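Local coordinates for protein acetolactate synthase isozyme 1 large subunit (Escherichia coli, PDB 6LPI) that belongs to the thiamine diphosphate-dependent enzyme family and holds thiamine diphosphate, a magnesium ion and flavin-adenine dinucleotide, at residues A385-D390 with R408-S413. Residues are numbered along the deposited sequence; the frame is centred on the assembly and turned at random.
Sequences AIITTD and RQWLTS
Ile387 and Leu411 join two parallel strands whose end-to-end directions differ by only 2°. Ile387 uses both backbone groups: its N donates to Gln409 O (2.8 Å) and its O accepts from Leu411 N (2.8 Å). Thr389 N then reaches Leu411 O in a longer, more bent bond (3.2 Å, 138° at the hydrogen). Beta-branched residues fill 386–389 and suit such an extended backbone.

On one face, Ile387 CG2 meets the edge of the Trp410 indole near its plane, 3.9 Å from CZ3. Thr389 CG2 meets CZ3 and CH2 of the same ring obliquely. Trp410 holds its indole beside the neighbouring strand through a chi1 of 171°, which sets CG opposite the backbone N, while NE1 bonds to Leu244 O. On the other face, Leu411 CB packs against Thr388 OG1 (3.6 Å), and small alanines of helix 422-432 cover this side. Thr412 OG1 donates to Thr389 OG1 (2.9 Å), which in turn donates to Asp390 O (2.6 Å) on an in-plane lone pair, so the buried Thr389 hydroxyl is both acceptor and donor.

Strand 386-389, helix 393-401 and strand 410-411 form a beta-alpha-beta crossover at the edge of the C-terminal thiamine diphosphate-binding domain's parallel sheet, strand order 2-1-3-4-6-5; just past the strand, the side chain of Asp390, hydrogen-bonded to Gly422 N, lies about 6 Å from the bound thiamine diphosphate.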
loop_
_atom_site.group_PDB
_atom_site.type_symbol
_atom_site.label_atom_id
_atom_site.label_comp_id
_atom_site.label_asym_id
_atom_site.label_seq_id
_atom_site.Cartn_x
_atom_site.Cartn_y
_atom_site.Cartn_z
ATOM N N ALA B 385 -3.903 1.970 -20.720
ATOM C CA ALA B 385 -3.713 3.127 -19.866
ATOM C C ALA B 385 -3.410 2.723 -18.427
ATOM O O ALA B 385 -3.797 1.646 -17.954
ATOM C CB ALA B 385 -4.958 4.011 -19.902
ATOM N N ILE B 386 -2.705 3.607 -17.730
ATOM C CA ILE B 386 -2.490 3.496 -16.298
ATOM C C ILE B 386 -3.318 4.599 -15.662
ATOM O O ILE B 386 -3.321 5.732 -16.158
ATOM C CB ILE B 386 -0.998 3.599 -15.928
ATOM C CG1 ILE B 386 -0.231 2.403 -16.500
ATOM C CG2 ILE B 386 -0.826 3.614 -14.441
ATOM C CD1 ILE B 386 1.222 2.671 -16.743
ATOM N N ILE B 387 -4.065 4.260 -14.604
ATOM C CA ILE B 387 -4.981 5.179 -13.926
ATOM C C ILE B 387 -4.530 5.366 -12.489
ATOM O O ILE B 387 -4.331 4.400 -11.746
ATOM C CB ILE B 387 -6.456 4.737 -13.975
ATOM C CG1 ILE B 387 -6.923 4.538 -15.420
ATOM C CG2 ILE B 387 -7.389 5.779 -13.280
ATOM C CD1 ILE B 387 -6.707 3.192 -16.051
ATOM N N THR B 388 -4.394 6.620 -12.113
ATOM C CA THR B 388 -3.957 7.097 -10.819
ATOM C C THR B 388 -5.041 8.009 -10.253
ATOM O O THR B 388 -5.828 8.585 -11.007
ATOM C CB THR B 388 -2.627 7.871 -11.046
ATOM O OG1 THR B 388 -1.545 6.952 -11.173
ATOM C CG2 THR B 388 -2.354 8.830 -9.993
ATOM N N THR B 389 -5.136 8.109 -8.924
ATOM C CA THR B 389 -6.110 9.027 -8.318
ATOM C C THR B 389 -5.505 9.675 -7.088
ATOM O O THR B 389 -4.571 9.151 -6.479
ATOM C CB THR B 389 -7.446 8.411 -7.858
ATOM O OG1 THR B 389 -7.308 7.905 -6.525
ATOM C CG2 THR B 389 -7.933 7.319 -8.767
ATOM N N ASP B 390 -6.041 10.826 -6.737
ATOM C CA ASP B 390 -5.839 11.371 -5.403
ATOM C C ASP B 390 -6.932 10.804 -4.476
ATOM O O ASP B 390 -7.485 9.725 -4.728
ATOM C CB ASP B 390 -5.763 12.901 -5.484
ATOM C CG ASP B 390 -4.306 13.430 -5.560
ATOM O OD1 ASP B 390 -3.504 12.969 -4.712
ATOM O OD2 ASP B 390 -3.957 14.305 -6.413
ATOM N N ARG B 408 -2.259 -4.101 -11.975
ATOM C CA ARG B 408 -1.277 -3.019 -11.960
ATOM C C ARG B 408 -1.601 -1.942 -12.993
ATOM O O ARG B 408 -0.719 -1.312 -13.568
ATOM C CB ARG B 408 0.130 -3.580 -12.138
ATOM C CG ARG B 408 0.364 -4.754 -11.181
ATOM C CD ARG B 408 1.798 -5.209 -11.053
ATOM N NE ARG B 408 2.420 -4.402 -10.012
ATOM C CZ ARG B 408 2.946 -4.872 -8.880
ATOM N NH1 ARG B 408 2.949 -6.176 -8.617
ATOM N NH2 ARG B 408 3.482 -4.023 -8.003
ATOM N N GLN B 409 -2.890 -1.682 -13.177
ATOM C CA GLN B 409 -3.355 -0.550 -13.968
ATOM C C GLN B 409 -3.889 0.567 -13.096
ATOM O O GLN B 409 -3.806 1.735 -13.477
ATOM C CB GLN B 409 -4.449 -1.014 -14.945
ATOM C CG GLN B 409 -5.318 0.100 -15.448
ATOM C CD GLN B 409 -6.227 -0.324 -16.562
ATOM O OE1 GLN B 409 -6.125 0.185 -17.683
ATOM N NE2 GLN B 409 -7.138 -1.251 -16.266
ATOM N N TRP B 410 -4.351 0.203 -11.909
ATOM C CA TRP B 410 -5.047 1.059 -10.961
ATOM C C TRP B 410 -4.102 1.367 -9.803
ATOM O O TRP B 410 -3.650 0.451 -9.106
ATOM C CB TRP B 410 -6.305 0.338 -10.488
ATOM C CG TRP B 410 -7.069 0.914 -9.378
ATOM C CD1 TRP B 410 -7.285 0.349 -8.152
ATOM C CD2 TRP B 410 -7.797 2.145 -9.388
ATOM N NE1 TRP B 410 -8.093 1.164 -7.392
ATOM C CE2 TRP B 410 -8.413 2.276 -8.124
ATOM C CE3 TRP B 410 -7.959 3.165 -10.328
ATOM C CZ2 TRP B 410 -9.188 3.375 -7.784
ATOM C CZ3 TRP B 410 -8.733 4.256 -9.987
ATOM C CH2 TRP B 410 -9.342 4.352 -8.723
ATOM N N LEU B 411 -3.745 2.644 -9.660
ATOM C CA LEU B 411 -2.834 3.147 -8.637
ATOM C C LEU B 411 -3.599 4.119 -7.750
ATOM O O LEU B 411 -3.861 5.259 -8.149
ATOM C CB LEU B 411 -1.630 3.871 -9.249
ATOM C CG LEU B 411 -0.317 3.172 -9.626
ATOM C CD1 LEU B 411 -0.535 1.992 -10.530
ATOM C CD2 LEU B 411 0.657 4.149 -10.266
ATOM N N THR B 412 -3.890 3.714 -6.528
ATOM C CA THR B 412 -4.535 4.603 -5.575
ATOM C C THR B 412 -3.931 4.385 -4.195
ATOM O O THR B 412 -3.356 3.337 -3.907
ATOM C CB THR B 412 -6.050 4.382 -5.529
ATOM O OG1 THR B 412 -6.686 5.516 -4.923
ATOM C CG2 THR B 412 -6.383 3.147 -4.749
ATOM N N SER B 413 -4.011 5.415 -3.365
ATOM C CA SER B 413 -3.551 5.345 -1.985
ATOM C C SER B 413 -4.745 4.949 -1.113
ATOM O O SER B 413 -5.668 5.743 -0.928
ATOM C CB SER B 413 -2.954 6.687 -1.577
ATOM O OG SER B 413 -2.732 6.769 -0.188
#